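Local atomic coordinates of ABC-type transport system, molybdenum-specific extracellular solute-binding protein (PDB entry 4KD5), a protein that probably binds molybdate or tungstate outside the cell and hands the anion to a membrane ABC transporter for uptake. Residues A[25-28]-A[29-32]; A[221-224]-A[225-228]. All coordinates share one frame; numbering follows the deposited sequence.

Interaction 1 of 2, residues A[25-28]-A[29-32]; sequences EEYK and KVDS
K29 folds back along E25 and E26 where helix 17-28 gives way to the loop leading to strand 34-41, the closing turn of a beta-alpha-beta crossover in the periplasmic-binding-protein fold. Its CB sits 3.6 Å from E26 O. With CG anti to the carbonyl carbon (chi1 -69°), the chain turns back over the last helical residues, and CG and CD both lie close to E25 O, K29 CD at 3.3 Å from it. K29 CD also passes 3.9 Å from E25 OE2; the two side chains run side by side in the same direction. A bend at chi3 then brings NZ to the carboxylate of E26, 4.0 Å from OE2, a long salt bridge. E26 OE2 has a second, weak ion-pair partner in K22, one turn earlier, so its charge is probably shared between two lysines.

On the buried flank the ring of Y27 takes the next two residues. D31 CB lies over one ring face, a CH-pi contact 4.2 Å from the centroid and offset toward the rim, while V30 CG2 reaches CD1 obliquely. F211 meets the same ring edge-to-face. The phenol oxygen is hydrogen-bonded to K210 of the second subunit, tying this turn into the subunit interface, where V30 packs against V30 of that subunit.

The backbone turn is held mainly through Y27 O. V30 N donates to Y27 O over 3.1 Å, coming from well above the carbonyl plane, and D31 N adds a weak second bond. D31 directs its carboxylate the same way as the phenol, the two planes 39° apart. OD2 accepts from N33 N, while OD1, in a long, weak ion pair with K210 of the second subunit, lies 3.5 Å from Y27 OH.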
loop_
_atom_site.group_PDB
_atom_site.type_symbol
_atom_site.label_atom_id
_atom_site.label_comp_id
_atom_site.label_asym_id
_atom_site.label_seq_id
_atom_site.Cartn_x
_atom_site.Cartn_y
_atom_site.Cartn_z
ATOM N N GLU A 25 18.775 -8.221 -5.535
ATOM C CA GLU A 25 19.735 -7.918 -4.472
ATOM C C GLU A 25 19.685 -6.452 -4.051
ATOM O O GLU A 25 19.989 -6.117 -2.907
ATOM C CB GLU A 25 21.160 -8.317 -4.885
ATOM C CG GLU A 25 22.018 -7.178 -5.449
ATOM C CD GLU A 25 23.149 -6.785 -4.513
ATOM O OE1 GLU A 25 24.112 -6.131 -4.972
ATOM O OE2 GLU A 25 23.072 -7.124 -3.313
ATOM N N GLU A 26 19.284 -5.582 -4.972
ATOM C CA GLU A 26 19.256 -4.149 -4.704
ATOM C C GLU A 26 17.963 -3.718 -4.023
ATOM O O GLU A 26 17.957 -2.774 -3.237
ATOM C CB GLU A 26 19.459 -3.368 -6.005
ATOM C CG GLU A 26 20.211 -2.058 -5.854
ATOM C CD GLU A 26 21.709 -2.252 -5.709
ATOM O OE1 GLU A 26 22.437 -1.238 -5.667
ATOM O OE2 GLU A 26 22.161 -3.414 -5.637
ATOM N N TYR A 27 16.868 -4.408 -4.328
ATOM C CA TYR A 27 15.591 -4.113 -3.688
ATOM C C TYR A 27 15.595 -4.636 -2.265
ATOM O O TYR A 27 14.954 -4.071 -1.381
ATOM C CB TYR A 27 14.426 -4.726 -4.462
ATOM C CG TYR A 27 13.086 -4.188 -4.027
ATOM C CD1 TYR A 27 12.752 -2.864 -4.256
ATOM C CD2 TYR A 27 12.156 -4.998 -3.391
ATOM C CE1 TYR A 27 11.538 -2.355 -3.865
ATOM C CE2 TYR A 27 10.928 -4.497 -2.995
ATOM C CZ TYR A 27 10.631 -3.173 -3.240
ATOM O OH TYR A 27 9.422 -2.649 -2.863
ATOM N N LYS A 28 16.317 -5.730 -2.055
ATOM C CA LYS A 28 16.428 -6.334 -0.738
ATOM C C LYS A 28 17.084 -5.357 0.235
ATOM O O LYS A 28 16.784 -5.364 1.429
ATOM C CB LYS A 28 17.226 -7.639 -0.820
ATOM C CG LYS A 28 17.236 -8.446 0.469
ATOM C CD LYS A 28 15.821 -8.799 0.909
ATOM C CE LYS A 28 15.817 -9.425 2.296
ATOM N NZ LYS A 28 14.435 -9.773 2.735
ATOM N N LYS A 29 17.959 -4.505 -0.291
ATOM C CA LYS A 29 18.681 -3.529 0.522
ATOM C C LYS A 29 17.818 -2.341 0.941
ATOM O O LYS A 29 18.119 -1.669 1.923
ATOM C CB LYS A 29 19.933 -3.048 -0.219
ATOM C CG LYS A 29 21.004 -4.114 -0.353
ATOM C CD LYS A 29 21.968 -3.840 -1.507
ATOM C CE LYS A 29 22.824 -2.608 -1.271
ATOM N NZ LYS A 29 24.001 -2.571 -2.191
ATOM N N VAL A 30 16.744 -2.097 0.196
ATOM C CA VAL A 30 15.835 -0.986 0.488
ATOM C C VAL A 30 14.470 -1.449 1.012
ATOM O O VAL A 30 13.612 -0.630 1.333
ATOM C CB VAL A 30 15.641 -0.065 -0.741
ATOM C CG1 VAL A 30 16.939 0.647 -1.082
ATOM C CG2 VAL A 30 15.157 -0.871 -1.933
ATOM N N ASP A 31 14.281 -2.764 1.093
ATOM C CA ASP A 31 13.045 -3.348 1.620
ATOM C C ASP A 31 13.262 -4.811 2.007
ATOM O O ASP A 31 13.121 -5.702 1.171
ATOM C CB ASP A 31 11.921 -3.248 0.580
ATOM C CG ASP A 31 10.540 -3.394 1.192
ATOM O OD1 ASP A 31 9.589 -2.793 0.654
ATOM O OD2 ASP A 31 10.402 -4.096 2.216
ATOM N N SER A 32 13.608 -5.049 3.270
ATOM C CA SER A 32 13.871 -6.400 3.768
ATOM C C SER A 32 12.632 -7.292 3.782
ATOM O O SER A 32 12.739 -8.516 3.815
ATOM C CB SER A 32 14.471 -6.342 5.176
ATOM O OG SER A 32 15.705 -5.662 5.187
#

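Interaction 2 of 2, residues A[221-224]-A[225-228]; sequences QKIF and EEFG
F227 sets the edge of its ring against the carbonyl of I223: CD2 lies 3.1 Å from I223 O, and the oxygen is in the plane of the ring. CG stands anti to its own carbonyl carbon (chi1 -66°), which swings the ring back to I223 O, where CE2 also comes within 4.4 Å of I223 CG2. The site is the end of helix 218-226, just ahead of the short strand 230-231.

E225 and E226 lie back over the preceding turn in the same manner, each extended beyond CG. E225 CG is 3.3 Å from Q221 O, and E226 CG is equally close to K222 O, so the methylenes make the closest approach to these carbonyls, with the carboxylate groups a little farther off. F224 heads elsewhere, packing on L84 and V85 of strand 82-94 and on A19, while Q221 NE2 bonds to L215 O and L84 O.

Along the backbone, E225 N still bonds to Q221 O, four residues back. F227 N instead reaches only three back, to F224 O at 3.2 Å, and G228 then adopts a left-handed conformation, phi 92°, one that glycine takes up readily. I223 O serves two neighbours at once, accepting from E226 N while touching the polarised C-H edge of F227. The helix end is thus held by backbone bonds and C-H contacts, and the glutamate charges contribute no salt bridge within it.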
loop_
_atom_site.group_PDB
_atom_site.type_symbol
_atom_site.label_atom_id
_atom_site.label_comp_id
_atom_site.label_asym_id
_atom_site.label_seq_id
_atom_site.Cartn_x
_atom_site.Cartn_y
_atom_site.Cartn_z
ATOM N N GLN A 221 16.298 2.246 -12.814
ATOM C CA GLN A 221 16.597 2.513 -14.215
ATOM C C GLN A 221 18.087 2.367 -14.502
ATOM O O GLN A 221 18.473 1.778 -15.514
ATOM C CB GLN A 221 16.110 3.913 -14.603
ATOM C CG GLN A 221 14.602 4.041 -14.710
ATOM C CD GLN A 221 14.033 3.293 -15.897
ATOM O OE1 GLN A 221 14.085 3.773 -17.029
ATOM N NE2 GLN A 221 13.493 2.104 -15.645
ATOM N N LYS A 222 18.920 2.896 -13.609
ATOM C CA LYS A 222 20.372 2.781 -13.750
ATOM C C LYS A 222 20.861 1.336 -13.680
ATOM O O LYS A 222 21.923 1.012 -14.207
ATOM C CB LYS A 222 21.099 3.635 -12.703
ATOM C CG LYS A 222 21.057 5.134 -12.969
ATOM C CD LYS A 222 21.997 5.887 -12.033
ATOM C CE LYS A 222 21.847 7.396 -12.178
ATOM N NZ LYS A 222 22.793 8.140 -11.290
ATOM N N ILE A 223 20.093 0.478 -13.017
ATOM C CA ILE A 223 20.413 -0.946 -12.958
ATOM C C ILE A 223 20.183 -1.598 -14.321
ATOM O O ILE A 223 21.021 -2.362 -14.802
ATOM C CB ILE A 223 19.600 -1.670 -11.861
ATOM C CG1 ILE A 223 20.155 -1.327 -10.479
ATOM C CG2 ILE A 223 19.634 -3.175 -12.057
ATOM C CD1 ILE A 223 19.425 -2.014 -9.352
ATOM N N PHE A 224 19.056 -1.278 -14.947
ATOM C CA PHE A 224 18.750 -1.800 -16.270
ATOM C C PHE A 224 19.738 -1.283 -17.318
ATOM O O PHE A 224 19.967 -1.940 -18.330
ATOM C CB PHE A 224 17.313 -1.445 -16.672
ATOM C CG PHE A 224 16.262 -2.250 -15.961
ATOM C CD1 PHE A 224 16.100 -3.600 -16.232
ATOM C CD2 PHE A 224 15.418 -1.652 -15.039
ATOM C CE1 PHE A 224 15.124 -4.342 -15.582
ATOM C CE2 PHE A 224 14.440 -2.387 -14.391
ATOM C CZ PHE A 224 14.296 -3.736 -14.665
ATOM N N GLU A 225 20.325 -0.115 -17.068
ATOM C CA GLU A 225 21.302 0.472 -17.988
ATOM C C GLU A 225 22.694 -0.162 -17.874
ATOM O O GLU A 225 23.521 -0.033 -18.777
ATOM C CB GLU A 225 21.349 2.000 -17.823
ATOM C CG GLU A 225 20.058 2.696 -18.250
ATOM C CD GLU A 225 19.938 4.117 -17.725
ATOM O OE1 GLU A 225 20.932 4.639 -17.179
ATOM O OE2 GLU A 225 18.844 4.709 -17.855
ATOM N N GLU A 226 22.945 -0.849 -16.763
ATOM C CA GLU A 226 24.162 -1.641 -16.615
ATOM C C GLU A 226 24.116 -2.829 -17.564
ATOM O O GLU A 226 25.144 -3.369 -17.958
ATOM C CB GLU A 226 24.302 -2.154 -15.176
ATOM C CG GLU A 226 24.445 -1.080 -14.111
ATOM C CD GLU A 226 24.384 -1.648 -12.701
ATOM O OE1 GLU A 226 24.388 -2.887 -12.556
ATOM O OE2 GLU A 226 24.328 -0.856 -11.736
ATOM N N PHE A 227 22.905 -3.235 -17.922
ATOM C CA PHE A 227 22.717 -4.440 -18.713
ATOM C C PHE A 227 22.342 -4.131 -20.161
ATOM O O PHE A 227 21.864 -5.004 -20.890
ATOM C CB PHE A 227 21.694 -5.363 -18.035
ATOM C CG PHE A 227 22.169 -5.926 -16.719
ATOM C CD1 PHE A 227 22.823 -7.148 -16.672
ATOM C CD2 PHE A 227 21.983 -5.226 -15.535
ATOM C CE1 PHE A 227 23.274 -7.667 -15.468
ATOM C CE2 PHE A 227 22.432 -5.740 -14.326
ATOM C CZ PHE A 227 23.077 -6.962 -14.293
ATOM N N GLY A 228 22.576 -2.888 -20.573
ATOM C CA GLY A 228 22.417 -2.500 -21.964
ATOM C C GLY A 228 21.049 -1.951 -22.319
ATOM O O GLY A 228 20.813 -1.537 -23.457
#

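Helices 17-28 and 218-226 touch through E26 and I223, with their C-terminal ends heading away from each other: E26 CG packs 3.6 Å from I223 CD1, and the centres of the two contacts are about 17 Å apart. K22 may couple them weakly, through long ion pairs to E26 and E226. They face different surroundings. Residues 25-32 lie against the second subunit, away from the annotated sites, whereas residues 221-228 approach the predicted molybdate site, with about 10 Å between the side chains of F227 and S15 and about 8 Å between G228 and the side chain of Y168. Neither contact includes a residue of the 2-butanol pocket.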